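PDB 5I1V: CrmK from Actinoalloteichus sp. WH1-2216-6, which probably oxidises a shunt product of caerulomycin biosynthesis with a covalently bound FAD, so that it can be recycled into the pathway. Local coordinates for residues A[138-143]-A[263-268]; A[145-150]-A[378-383]; A[33-38]-A[47-52]; A[7-10]-A[14-17]. All coordinates share one frame; numbering follows the deposited sequence.

Contact 1. Residues A[138-143]-A[263-268]; sequences YGPLSR and GLYALL. With FAD (flavin-adenine dinucleotide), chain E.
Pro140 sits over one face of the Tyr265 ring: its CA is 3.8 Å from the ring centroid and only 4° off the normal, a CH-pi contact, while its CB spreads toward the rim to meet CE2 at 3.7 Å. Proline suits this place because its rigid ring offers a compact, slightly polarised C-H surface to an aromatic face. A chi1 of 165° turns the Tyr265 ring away from its own backbone N and lays that face beneath the turn. At the edge of the same ring comes CD of Arg143, whose NH2 gives a weak, bent bond to Leu264 O (3.0 Å); the stronger partners of this guanidinium are Tyr380 O and Asn254 O. Replacing Tyr265 by an alanine is likely to leave Pro140 without the ring it packs on and open a gap beneath the turn.

What sets Pro140 in position is a type I turn from Gly139 to Ser142, reinforced by Gly139 N donating nearly straight (170°) to Ser142 OG. Just before it, the backbone of Tyr138 reads the flavin twice, N to O2 (3.1 Å) and O from N3 (2.8 Å), with N3 also above the rim of its ring.

Strand 265-271 runs between strands 277-285 and 374-379 of the large antiparallel sheet; Ala266 faces helix 237-253, whereas Tyr265 turns to the flavin-binding part and also packs on Ile378.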
loop_
_atom_site.group_PDB
_atom_site.type_symbol
_atom_site.label_atom_id
_atom_site.label_comp_id
_atom_site.label_asym_id
_atom_site.label_seq_id
_atom_site.Cartn_x
_atom_site.Cartn_y
_atom_site.Cartn_z
ATOM N N TYR A 138 -7.028 0.130 17.933
ATOM C CA TYR A 138 -8.343 0.663 17.620
ATOM C C TYR A 138 -8.383 1.261 16.206
ATOM O O TYR A 138 -7.355 1.501 15.554
ATOM C CB TYR A 138 -8.728 1.756 18.594
ATOM C CG TYR A 138 -8.022 3.036 18.335
ATOM C CD1 TYR A 138 -6.720 3.216 18.748
ATOM C CD2 TYR A 138 -8.638 4.081 17.666
ATOM C CE1 TYR A 138 -6.038 4.413 18.494
ATOM C CE2 TYR A 138 -7.953 5.256 17.394
ATOM C CZ TYR A 138 -6.649 5.416 17.807
ATOM O OH TYR A 138 -5.942 6.604 17.541
ATOM N N GLY A 139 -9.590 1.484 15.733
ATOM C CA GLY A 139 -9.785 2.196 14.505
ATOM C C GLY A 139 -11.220 2.584 14.229
ATOM O O GLY A 139 -12.029 2.688 15.150
ATOM N N PRO A 140 -11.516 2.897 12.961
ATOM C CA PRO A 140 -12.804 3.511 12.629
ATOM C C PRO A 140 -14.020 2.720 13.025
ATOM O O PRO A 140 -15.072 3.313 13.247
ATOM C CB PRO A 140 -12.733 3.702 11.113
ATOM C CG PRO A 140 -11.296 3.895 10.841
ATOM C CD PRO A 140 -10.565 3.018 11.841
ATOM N N LEU A 141 -13.924 1.405 13.135
ATOM C CA LEU A 141 -15.085 0.633 13.556
ATOM C C LEU A 141 -15.137 0.448 15.089
ATOM O O LEU A 141 -16.020 -0.249 15.577
ATOM C CB LEU A 141 -15.112 -0.751 12.879
ATOM C CG LEU A 141 -15.229 -0.777 11.331
ATOM C CD1 LEU A 141 -15.271 -2.196 10.750
ATOM C CD2 LEU A 141 -16.504 -0.044 10.936
ATOM N N SER A 142 -14.227 1.045 15.847
ATOM C CA SER A 142 -14.215 0.739 17.296
ATOM C C SER A 142 -15.501 1.235 17.999
ATOM O O SER A 142 -15.946 0.601 18.928
ATOM C CB SER A 142 -12.972 1.301 17.981
ATOM O OG SER A 142 -11.813 0.586 17.553
ATOM N N ARG A 143 -16.083 2.370 17.577
ATOM C CA ARG A 143 -17.397 2.759 18.156
ATOM C C ARG A 143 -18.486 1.702 18.076
ATOM O O ARG A 143 -19.284 1.558 18.993
ATOM C CB ARG A 143 -17.871 4.093 17.573
ATOM C CG ARG A 143 -17.002 5.167 18.119
ATOM C CD ARG A 143 -16.931 6.371 17.242
ATOM N NE ARG A 143 -18.214 7.035 17.027
ATOM C CZ ARG A 143 -18.718 8.003 17.799
ATOM N NH1 ARG A 143 -18.100 8.397 18.916
ATOM N NH2 ARG A 143 -19.878 8.564 17.459
ATOM N N GLY A 263 -22.888 5.347 15.145
ATOM C CA GLY A 263 -22.334 4.781 13.939
ATOM C C GLY A 263 -21.557 5.774 13.110
ATOM O O GLY A 263 -20.779 5.374 12.254
ATOM N N LEU A 264 -21.756 7.069 13.365
ATOM C CA LEU A 264 -20.990 8.094 12.669
ATOM C C LEU A 264 -19.597 8.262 13.299
ATOM O O LEU A 264 -19.456 8.605 14.467
ATOM C CB LEU A 264 -21.779 9.397 12.619
ATOM C CG LEU A 264 -21.426 10.496 11.623
ATOM C CD1 LEU A 264 -22.514 11.567 11.592
ATOM C CD2 LEU A 264 -20.084 11.108 11.965
ATOM N N TYR A 265 -18.572 8.006 12.495
ATOM C CA TYR A 265 -17.167 8.121 12.907
ATOM C C TYR A 265 -16.566 9.287 12.145
ATOM O O TYR A 265 -16.674 9.359 10.922
ATOM C CB TYR A 265 -16.398 6.844 12.523
ATOM C CG TYR A 265 -14.896 7.010 12.586
ATOM C CD1 TYR A 265 -14.232 7.043 13.818
ATOM C CD2 TYR A 265 -14.138 7.157 11.428
ATOM C CE1 TYR A 265 -12.872 7.219 13.896
ATOM C CE2 TYR A 265 -12.768 7.364 11.495
ATOM C CZ TYR A 265 -12.143 7.390 12.741
ATOM O OH TYR A 265 -10.776 7.556 12.816
ATOM N N ALA A 266 -15.888 10.166 12.853
ATOM C CA ALA A 266 -15.242 11.289 12.187
ATOM C C ALA A 266 -13.873 11.616 12.741
ATOM O O ALA A 266 -13.623 11.457 13.950
ATOM C CB ALA A 266 -16.148 12.492 12.259
ATOM N N LEU A 267 -12.993 12.069 11.848
ATOM C CA LEU A 267 -11.662 12.494 12.218
ATOM C C LEU A 267 -11.414 13.901 11.671
ATOM O O LEU A 267 -11.550 14.133 10.480
ATOM C CB LEU A 267 -10.642 11.527 11.657
ATOM C CG LEU A 267 -9.193 11.720 12.098
ATOM C CD1 LEU A 267 -8.430 10.406 12.260
ATOM C CD2 LEU A 267 -8.457 12.555 11.092
ATOM N N LEU A 268 -11.002 14.803 12.551
ATOM C CA LEU A 268 -10.701 16.187 12.188
ATOM C C LEU A 268 -9.175 16.369 12.211
ATOM O O LEU A 268 -8.560 16.132 13.210
ATOM C CB LEU A 268 -11.335 17.095 13.202
ATOM C CG LEU A 268 -11.074 18.587 13.003
ATOM C CD1 LEU A 268 -11.614 19.064 11.661
ATOM C CD2 LEU A 268 -11.708 19.292 14.190
HETATM P PA FAD E . 7.200 -2.578 15.492
HETATM O O1A FAD E . 7.996 -1.308 15.320
HETATM O O2A FAD E . 7.702 -3.770 14.732
HETATM O O5B FAD E . 7.061 -2.925 17.017
HETATM C C5B FAD E . 6.411 -2.068 17.950
HETATM C C4B FAD E . 6.821 -2.477 19.373
HETATM O O4B FAD E . 6.237 -3.772 19.614
HETATM C C3B FAD E . 8.296 -2.668 19.657
HETATM O O3B FAD E . 8.509 -2.475 21.044
HETATM C C2B FAD E . 8.530 -4.117 19.333
HETATM O O2B FAD E . 9.749 -4.713 19.789
HETATM C C1B FAD E . 7.224 -4.754 19.825
HETATM N N9A FAD E . 6.841 -5.934 19.011
HETATM C C8A FAD E . 6.701 -6.045 17.655
HETATM N N7A FAD E . 6.447 -7.350 17.315
HETATM C C5A FAD E . 6.426 -8.018 18.449
HETATM C C6A FAD E . 6.183 -9.405 18.756
HETATM N N6A FAD E . 5.902 -10.203 17.744
HETATM N N1A FAD E . 6.251 -9.767 20.042
HETATM C C2A FAD E . 6.569 -8.904 21.030
HETATM N N3A FAD E . 6.752 -7.574 20.830
HETATM C C4A FAD E . 6.740 -7.147 19.541
HETATM N N1 FAD E . -2.484 2.108 16.143
HETATM C C2 FAD E . -3.825 2.020 16.304
HETATM O O2 FAD E . -4.295 1.512 17.329
HETATM N N3 FAD E . -4.706 2.466 15.382
HETATM C C4 FAD E . -4.357 3.066 14.251
HETATM O O4 FAD E . -5.214 3.424 13.416
HETATM C C4X FAD E . -2.934 3.200 13.975
HETATM N N5 FAD E . -2.500 3.802 12.836
HETATM C C5X FAD E . -1.184 3.810 12.573
HETATM C C6 FAD E . -0.726 4.274 11.339
HETATM C C7 FAD E . 0.625 4.326 11.000
HETATM C C7M FAD E . 1.047 4.843 9.618
HETATM C C8 FAD E . 1.584 3.853 12.021
HETATM C C8M FAD E . 3.067 3.890 11.768
HETATM C C9 FAD E . 1.157 3.389 13.270
HETATM C C9A FAD E . -0.200 3.346 13.583
HETATM N N10 FAD E . -0.661 2.867 14.816
HETATM C C10 FAD E . -2.022 2.739 15.025
HETATM C "C1'" FAD E . 0.246 2.628 15.937
HETATM C "C2'" FAD E . 0.661 1.193 15.984
HETATM O "O2'" FAD E . -0.374 0.444 16.590
HETATM C "C3'" FAD E . 1.957 0.994 16.696
HETATM O "O3'" FAD E . 2.980 1.779 16.024
HETATM C "C4'" FAD E . 2.337 -0.501 16.770
HETATM O "O4'" FAD E . 3.143 -0.680 17.934
HETATM C "C5'" FAD E . 3.074 -0.931 15.517
HETATM O "O5'" FAD E . 3.317 -2.335 15.602
HETATM P P FAD E . 4.390 -2.907 14.584
HETATM O O1P FAD E . 4.096 -2.445 13.205
HETATM O O2P FAD E . 4.563 -4.375 14.819
HETATM O O3P FAD E . 5.729 -2.140 15.080
#

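Contact 2. Residues A[145-150]-A[378-383]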
loop_
_atom_site.group_PDB
_atom_site.type_symbol
_atom_site.label_atom_id
_atom_site.label_comp_id
_atom_site.label_asym_id
_atom_site.label_seq_id
_atom_site.Cartn_x
_atom_site.Cartn_y
_atom_site.Cartn_z
ATOM N N LEU A 145 -17.694 -1.727 17.249
ATOM C CA LEU A 145 -17.175 -3.095 17.527
ATOM C C LEU A 145 -16.224 -3.255 18.716
ATOM O O LEU A 145 -15.927 -4.386 19.130
ATOM C CB LEU A 145 -16.443 -3.621 16.284
ATOM C CG LEU A 145 -17.310 -3.768 15.027
ATOM C CD1 LEU A 145 -16.522 -4.370 13.849
ATOM C CD2 LEU A 145 -18.542 -4.606 15.329
ATOM N N GLY A 146 -15.730 -2.147 19.247
ATOM C CA GLY A 146 -14.754 -2.178 20.291
ATOM C C GLY A 146 -13.300 -2.134 19.821
ATOM O O GLY A 146 -12.990 -1.610 18.739
ATOM N N LEU A 147 -12.419 -2.711 20.637
ATOM C CA LEU A 147 -10.992 -2.757 20.351
ATOM C C LEU A 147 -10.605 -4.102 19.815
ATOM O O LEU A 147 -11.301 -5.100 20.041
ATOM C CB LEU A 147 -10.198 -2.473 21.613
ATOM C CG LEU A 147 -10.539 -1.157 22.272
ATOM C CD1 LEU A 147 -9.725 -0.965 23.535
ATOM C CD2 LEU A 147 -10.290 0.030 21.360
ATOM N N THR A 148 -9.447 -4.161 19.162
ATOM C CA THR A 148 -8.921 -5.431 18.712
ATOM C C THR A 148 -8.841 -6.433 19.858
ATOM O O THR A 148 -9.161 -7.608 19.701
ATOM C CB THR A 148 -7.520 -5.296 18.124
ATOM O OG1 THR A 148 -6.655 -4.654 19.084
ATOM C CG2 THR A 148 -7.516 -4.442 16.956
ATOM N N VAL A 149 -8.411 -5.982 21.015
ATOM C CA VAL A 149 -8.236 -6.888 22.136
ATOM C C VAL A 149 -9.564 -7.433 22.697
ATOM O O VAL A 149 -9.577 -8.468 23.369
ATOM C CB VAL A 149 -7.385 -6.289 23.249
ATOM C CG1 VAL A 149 -5.989 -5.939 22.729
ATOM C CG2 VAL A 149 -8.065 -5.112 23.922
ATOM N N ASP A 150 -10.689 -6.830 22.345
ATOM C CA ASP A 150 -11.996 -7.442 22.632
ATOM C C ASP A 150 -12.313 -8.743 21.864
ATOM O O ASP A 150 -13.303 -9.391 22.160
ATOM C CB ASP A 150 -13.111 -6.402 22.471
ATOM C CG ASP A 150 -12.923 -5.210 23.427
ATOM O OD1 ASP A 150 -12.472 -5.504 24.548
ATOM O OD2 ASP A 150 -13.179 -3.999 23.079
ATOM N N ILE A 378 -9.962 12.511 17.069
ATOM C CA ILE A 378 -10.436 11.220 16.562
ATOM C C ILE A 378 -11.588 10.691 17.405
ATOM O O ILE A 378 -11.418 10.428 18.571
ATOM C CB ILE A 378 -9.293 10.182 16.628
ATOM C CG1 ILE A 378 -8.058 10.714 15.901
ATOM C CG2 ILE A 378 -9.736 8.839 16.022
ATOM C CD1 ILE A 378 -6.744 10.103 16.315
ATOM N N ALA A 379 -12.747 10.537 16.797
ATOM C CA ALA A 379 -13.927 10.037 17.451
ATOM C C ALA A 379 -13.630 8.630 18.003
ATOM O O ALA A 379 -12.860 7.900 17.407
ATOM C CB ALA A 379 -15.055 9.969 16.468
ATOM N N TYR A 380 -14.164 8.339 19.186
ATOM C CA TYR A 380 -13.869 7.097 19.929
ATOM C C TYR A 380 -15.046 6.783 20.842
ATOM O O TYR A 380 -16.127 7.350 20.657
ATOM C CB TYR A 380 -12.586 7.329 20.730
ATOM C CG TYR A 380 -11.865 6.139 21.299
ATOM C CD1 TYR A 380 -11.381 5.101 20.501
ATOM C CD2 TYR A 380 -11.652 6.059 22.648
ATOM C CE1 TYR A 380 -10.706 4.037 21.072
ATOM C CE2 TYR A 380 -10.959 5.022 23.229
ATOM C CZ TYR A 380 -10.483 4.002 22.430
ATOM O OH TYR A 380 -9.817 2.948 23.038
ATOM N N GLY A 381 -14.865 5.858 21.798
ATOM C CA GLY A 381 -15.926 5.518 22.718
ATOM C C GLY A 381 -16.828 4.456 22.148
ATOM O O GLY A 381 -16.341 3.400 21.667
ATOM N N GLY A 382 -18.150 4.663 22.271
ATOM C CA GLY A 382 -19.117 3.647 21.886
ATOM C C GLY A 382 -18.850 2.306 22.563
ATOM O O GLY A 382 -18.716 2.215 23.777
ATOM N N ARG A 383 -18.790 1.269 21.746
ATOM C CA ARG A 383 -18.611 -0.103 22.195
ATOM C C ARG A 383 -17.304 -0.323 22.992
ATOM O O ARG A 383 -17.218 -1.219 23.856
ATOM C CB ARG A 383 -18.704 -0.990 20.963
ATOM C CG ARG A 383 -18.630 -2.473 21.215
ATOM C CD ARG A 383 -19.835 -2.991 21.951
ATOM N NE ARG A 383 -19.383 -3.737 23.123
ATOM C CZ ARG A 383 -20.071 -4.689 23.756
ATOM N NH1 ARG A 383 -21.276 -5.076 23.328
ATOM N NH2 ARG A 383 -19.533 -5.271 24.832
#
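The ring of Tyr380 meets Leu147 obliquely at its hydroxyl corner, where CD2 of the leucine comes within 3.4 Å of OH and 4.0 Å of CE1. The two side chains cross at about a right angle; CD1 of Leu147 is also near Tyr380 OH, at 3.9 Å. Elsewhere the same ring takes a cation-pi contact from Lys401 and is in an edge-to-face pair with Tyr138, a residue that binds FAD; a large aromatic can serve all three neighbours at once. A second flat group is the carboxylate of Asp150: Leu147 N reaches OD2 from above its plane (36° out of it) at 2.9 Å, and OD1 forms a salt bridge with Arg396. This bond back to Leu147 helps fix the start of the 3-10 segment 148-150 and with it the placing of the leucine.

Beside Gly146, the aliphatic part of Arg383 does the packing. A chi1 of -176° swings its CG away from its own N and onto Gly146 N, 3.5 Å off, while the guanidinium leads away. Gly146, the first residue past helix 142-145, has positive phi (92°), where a CB would be jammed against the preceding carbonyl and Asp150 OD2; glycine therefore suits it.

The contact thus joins the loop between helix 142-145 and strand 152-160 to the turn that follows strand 374-379 in the large antiparallel sheet.

Contact 3. Residues A[33-38]-A[47-52]; sequences YFRLPY and VSEAVA
Both terminal nitrogens of Arg35, NH1 and NH2, form a salt bridge with the one oxygen OE1 of Glu49, each at 2.9 Å. The acceptor lies near the guanidinium plane, which stands 87° to the carboxylate; NH2 meets the syn lone pair of OE1, and NH1 arrives on the syn side, tilted from the carboxylate plane. A long arginine suits the gap between strand and helix, and its chain, bent at chi2 (67°) and chi3, brings the head back to the glutamate while NE bonds to Thr8 OG1. A glutamine in place of Glu49 would probably leave the charge of Arg35 without its mate.

Strand 33-36 and helix 40-52 are the first two elements of a beta-alpha-beta crossover that continues to the parallel strand 57-60, in the FAD-binding domain of the PCMH type.

Beside this grip the contact is looser. Tyr33 OH stands 4.0 Å from OE1, and a water spans the interval, accepting from the buried phenol at 2.7 Å and donating to the partly exposed carboxylate at 2.9 Å. OE2 lies close to OE2 of Glu45, a like charge that would probably raise the pKa of one of the two.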
loop_
_atom_site.group_PDB
_atom_site.type_symbol
_atom_site.label_atom_id
_atom_site.label_comp_id
_atom_site.label_asym_id
_atom_site.label_seq_id
_atom_site.Cartn_x
_atom_site.Cartn_y
_atom_site.Cartn_z
ATOM N N TYR A 33 23.328 -8.814 13.956
ATOM C CA TYR A 33 22.638 -9.410 12.869
ATOM C C TYR A 33 21.146 -9.231 13.029
ATOM O O TYR A 33 20.637 -9.012 14.136
ATOM C CB TYR A 33 23.023 -10.909 12.721
ATOM C CG TYR A 33 22.792 -11.778 13.908
ATOM C CD1 TYR A 33 21.601 -12.432 14.096
ATOM C CD2 TYR A 33 23.775 -11.941 14.848
ATOM C CE1 TYR A 33 21.405 -13.269 15.183
ATOM C CE2 TYR A 33 23.584 -12.718 15.954
ATOM C CZ TYR A 33 22.394 -13.395 16.118
ATOM O OH TYR A 33 22.208 -14.172 17.243
ATOM N N PHE A 34 20.439 -9.309 11.918
ATOM C CA PHE A 34 18.993 -9.549 11.904
ATOM C C PHE A 34 18.767 -11.058 11.729
ATOM O O PHE A 34 19.495 -11.773 10.962
ATOM C CB PHE A 34 18.329 -8.811 10.742
ATOM C CG PHE A 34 18.478 -7.324 10.816
ATOM C CD1 PHE A 34 19.566 -6.703 10.243
ATOM C CD2 PHE A 34 17.517 -6.553 11.440
ATOM C CE1 PHE A 34 19.683 -5.321 10.267
ATOM C CE2 PHE A 34 17.638 -5.184 11.472
ATOM C CZ PHE A 34 18.734 -4.582 10.909
ATOM N N ARG A 35 17.734 -11.574 12.386
ATOM C CA ARG A 35 17.374 -12.966 12.183
ATOM C C ARG A 35 15.927 -12.950 11.651
ATOM O O ARG A 35 15.102 -12.278 12.234
ATOM C CB ARG A 35 17.496 -13.711 13.526
ATOM C CG ARG A 35 17.025 -15.171 13.492
ATOM C CD ARG A 35 17.864 -16.069 12.650
ATOM N NE ARG A 35 19.266 -16.094 13.083
ATOM C CZ ARG A 35 19.713 -16.742 14.149
ATOM N NH1 ARG A 35 18.892 -17.450 14.921
ATOM N NH2 ARG A 35 20.988 -16.701 14.435
ATOM N N LEU A 36 15.645 -13.618 10.527
ATOM C CA LEU A 36 14.279 -13.741 9.999
ATOM C C LEU A 36 13.819 -15.209 10.095
ATOM O O LEU A 36 14.199 -16.006 9.243
ATOM C CB LEU A 36 14.247 -13.318 8.539
ATOM C CG LEU A 36 14.612 -11.874 8.119
ATOM C CD1 LEU A 36 13.436 -11.169 7.449
ATOM C CD2 LEU A 36 15.141 -11.000 9.203
ATOM N N PRO A 37 13.076 -15.563 11.160
ATOM C CA PRO A 37 12.577 -16.924 11.347
ATOM C C PRO A 37 11.298 -17.186 10.548
ATOM O O PRO A 37 10.589 -16.254 10.157
ATOM C CB PRO A 37 12.350 -16.996 12.842
ATOM C CG PRO A 37 12.091 -15.605 13.243
ATOM C CD PRO A 37 12.742 -14.705 12.280
ATOM N N TYR A 38 11.002 -18.473 10.337
ATOM C CA TYR A 38 9.838 -18.876 9.577
ATOM C C TYR A 38 8.851 -19.678 10.451
ATOM O O TYR A 38 7.782 -20.015 9.978
ATOM C CB TYR A 38 10.261 -19.757 8.347
ATOM C CG TYR A 38 11.071 -18.984 7.344
ATOM C CD1 TYR A 38 10.455 -18.058 6.505
ATOM C CD2 TYR A 38 12.462 -19.121 7.269
ATOM C CE1 TYR A 38 11.185 -17.309 5.609
ATOM C CE2 TYR A 38 13.216 -18.374 6.377
ATOM C CZ TYR A 38 12.571 -17.457 5.544
ATOM O OH TYR A 38 13.284 -16.690 4.658
ATOM N N VAL A 47 15.870 -16.645 20.234
ATOM C CA VAL A 47 15.870 -16.110 21.564
ATOM C C VAL A 47 16.862 -16.832 22.482
ATOM O O VAL A 47 17.547 -16.192 23.283
ATOM C CB VAL A 47 14.440 -16.134 22.136
ATOM C CG1 VAL A 47 14.395 -15.759 23.609
ATOM C CG2 VAL A 47 13.576 -15.187 21.356
ATOM N N SER A 48 16.872 -18.163 22.407
ATOM C CA SER A 48 17.741 -18.993 23.212
ATOM C C SER A 48 19.236 -18.662 22.978
ATOM O O SER A 48 19.980 -18.527 23.937
ATOM C CB SER A 48 17.423 -20.460 22.965
ATOM O OG SER A 48 18.334 -21.231 23.712
ATOM N N GLU A 49 19.621 -18.381 21.738
ATOM C CA GLU A 49 20.984 -17.912 21.428
ATOM C C GLU A 49 21.315 -16.596 22.133
ATOM O O GLU A 49 22.396 -16.474 22.762
ATOM C CB GLU A 49 21.169 -17.763 19.918
ATOM C CG GLU A 49 21.185 -19.109 19.188
ATOM C CD GLU A 49 21.018 -18.989 17.656
ATOM O OE1 GLU A 49 20.746 -17.885 17.121
ATOM O OE2 GLU A 49 21.145 -20.022 16.979
ATOM N N ALA A 50 20.407 -15.624 22.024
ATOM C CA ALA A 50 20.623 -14.314 22.574
ATOM C C ALA A 50 20.657 -14.389 24.092
ATOM O O ALA A 50 21.566 -13.843 24.735
ATOM C CB ALA A 50 19.577 -13.327 22.081
ATOM N N VAL A 51 19.758 -15.154 24.673
ATOM C CA VAL A 51 19.726 -15.301 26.105
ATOM C C VAL A 51 21.017 -15.967 26.627
ATOM O O VAL A 51 21.549 -15.578 27.674
ATOM C CB VAL A 51 18.507 -16.122 26.593
ATOM C CG1 VAL A 51 18.679 -16.499 28.073
ATOM C CG2 VAL A 51 17.247 -15.291 26.440
ATOM N N ALA A 52 21.502 -16.962 25.927
ATOM C CA ALA A 52 22.649 -17.701 26.415
ATOM C C ALA A 52 23.858 -16.767 26.600
ATOM O O ALA A 52 24.561 -16.839 27.605
ATOM C CB ALA A 52 23.005 -18.838 25.480
HETATM O O HOH W 1 19.807 -15.204 17.763
#

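Contact 4. Residues A[7-10]-A[14-17]; sequences VTVK and HRYD
Val9 buries the most surface here, wedging its two methyls between Arg15 and Tyr16. CG1, carried away from the backbone N by a chi1 of 178°, reaches Tyr16 N at 3.6 Å and its CB at 3.8 Å, and also touches CB of Arg15. CG2 instead lies over one face of the Arg15 guanidinium, 3.9 Å above the plane and offset toward its rim. A branched valine suits the spot, since it covers two different neighbours from a short, stiff stem that also favours the strand.

The three residues belong to a strand-loop-helix unit at the start of the chain: strand 7-9 is the outermost strand, within this chain, of a small mixed sheet, antiparallel to strand 33-36, and helix 15-19 folds back over it. No hydrogen bond crosses between the two segments, which meet by packing of side chains on each other and on the backbone.

Tyr16 turns its CD2 to the strand's end, 3.4 Å from Lys10 C, with Val9 O near the plane at the ring edge. A flat tyrosine can lie here while its hydroxyl bonds to Pro31 O; its ring meets Phe34 edge-to-face.

Arg15 extends its head past Val9 to Val7, whose CG1 lies 3.7 Å from NH1. Arginine suits this path: its stem packs on valine, and its head reaches Asp13 and Lys113 O of the second subunit.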
loop_
_atom_site.group_PDB
_atom_site.type_symbol
_atom_site.label_atom_id
_atom_site.label_comp_id
_atom_site.label_asym_id
_atom_site.label_seq_id
_atom_site.Cartn_x
_atom_site.Cartn_y
_atom_site.Cartn_z
ATOM N N VAL A 7 16.794 -17.050 8.178
ATOM C CA VAL A 7 17.840 -16.205 7.559
ATOM C C VAL A 7 18.597 -15.369 8.566
ATOM O O VAL A 7 18.011 -14.851 9.506
ATOM C CB VAL A 7 17.209 -15.329 6.462
ATOM C CG1 VAL A 7 18.281 -14.484 5.843
ATOM C CG2 VAL A 7 16.597 -16.244 5.402
ATOM N N THR A 8 19.921 -15.257 8.404
ATOM C CA THR A 8 20.721 -14.405 9.219
ATOM C C THR A 8 21.313 -13.349 8.305
ATOM O O THR A 8 21.903 -13.671 7.287
ATOM C CB THR A 8 21.833 -15.168 9.958
ATOM O OG1 THR A 8 21.241 -16.079 10.888
ATOM C CG2 THR A 8 22.728 -14.216 10.721
ATOM N N VAL A 9 21.121 -12.102 8.649
ATOM C CA VAL A 9 21.631 -10.995 7.859
ATOM C C VAL A 9 22.616 -10.140 8.664
ATOM O O VAL A 9 22.207 -9.404 9.572
ATOM C CB VAL A 9 20.475 -10.132 7.326
ATOM C CG1 VAL A 9 21.009 -8.955 6.533
ATOM C CG2 VAL A 9 19.528 -10.966 6.454
ATOM N N LYS A 10 23.906 -10.212 8.293
ATOM C CA LYS A 10 24.978 -9.415 8.921
ATOM C C LYS A 10 25.295 -8.257 8.004
ATOM O O LYS A 10 24.809 -8.229 6.879
ATOM C CB LYS A 10 26.236 -10.292 9.133
ATOM C CG LYS A 10 25.934 -11.537 9.985
ATOM C CD LYS A 10 27.137 -12.064 10.738
ATOM C CE LYS A 10 26.746 -13.187 11.685
ATOM N NZ LYS A 10 26.806 -14.491 10.956
ATOM N N HIS A 14 23.693 -7.384 1.536
ATOM C CA HIS A 14 23.040 -6.173 0.977
ATOM C C HIS A 14 21.730 -5.852 1.637
ATOM O O HIS A 14 21.307 -4.701 1.712
ATOM C CB HIS A 14 22.809 -6.305 -0.533
ATOM C CG HIS A 14 24.058 -6.192 -1.354
ATOM N ND1 HIS A 14 24.144 -6.673 -2.646
ATOM C CD2 HIS A 14 25.273 -5.663 -1.068
ATOM C CE1 HIS A 14 25.354 -6.440 -3.121
ATOM N NE2 HIS A 14 26.059 -5.827 -2.186
ATOM N N ARG A 15 21.099 -6.873 2.182
ATOM C CA ARG A 15 19.828 -6.664 2.869
ATOM C C ARG A 15 19.914 -5.892 4.184
ATOM O O ARG A 15 18.899 -5.368 4.671
ATOM C CB ARG A 15 19.182 -8.031 3.152
ATOM C CG ARG A 15 18.605 -8.683 1.937
ATOM C CD ARG A 15 18.141 -10.068 2.273
ATOM N NE ARG A 15 19.257 -10.962 2.467
ATOM C CZ ARG A 15 19.130 -12.287 2.543
ATOM N NH1 ARG A 15 17.929 -12.864 2.487
ATOM N NH2 ARG A 15 20.207 -13.036 2.712
ATOM N N TYR A 16 21.102 -5.834 4.789
ATOM C CA TYR A 16 21.186 -5.318 6.140
ATOM C C TYR A 16 20.731 -3.868 6.199
ATOM O O TYR A 16 20.006 -3.485 7.145
ATOM C CB TYR A 16 22.621 -5.515 6.636
ATOM C CG TYR A 16 22.926 -5.026 8.029
ATOM C CD1 TYR A 16 23.116 -3.675 8.287
ATOM C CD2 TYR A 16 23.034 -5.936 9.111
ATOM C CE1 TYR A 16 23.441 -3.233 9.565
ATOM C CE2 TYR A 16 23.339 -5.481 10.384
ATOM C CZ TYR A 16 23.534 -4.154 10.603
ATOM O OH TYR A 16 23.873 -3.744 11.861
ATOM N N ASP A 17 21.134 -3.047 5.231
ATOM C CA ASP A 17 20.806 -1.603 5.326
ATOM C C ASP A 17 19.322 -1.377 5.152
ATOM O O ASP A 17 18.779 -0.485 5.745
ATOM C CB ASP A 17 21.602 -0.727 4.355
ATOM C CG ASP A 17 23.091 -0.619 4.744
ATOM O OD1 ASP A 17 23.477 -0.908 5.911
ATOM O OD2 ASP A 17 23.879 -0.274 3.857
#

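Along the chain contact 4 closes first and contact 3 follows, whereas contacts 1 and 2 interleave, linking residues 138-150 with parts far later in the sequence. The four form two pairs. Contacts 1 and 2, with centres about 8 Å apart, touch through Arg143 O and Arg383 N (2.8 Å) and share the large antiparallel sheet, where strands 265-271 and 374-379 are neighbours. Contacts 3 and 4, centres about 13 Å apart, share the small mixed sheet through strands 7-9 and 33-36. The pairs lie about 35 to 40 Å apart between centres, on opposite sides of the chain's centre: one joins two parts of the fold beside the flavin ring, the other builds the N-terminal sheet, where Arg15 also bonds to the second subunit.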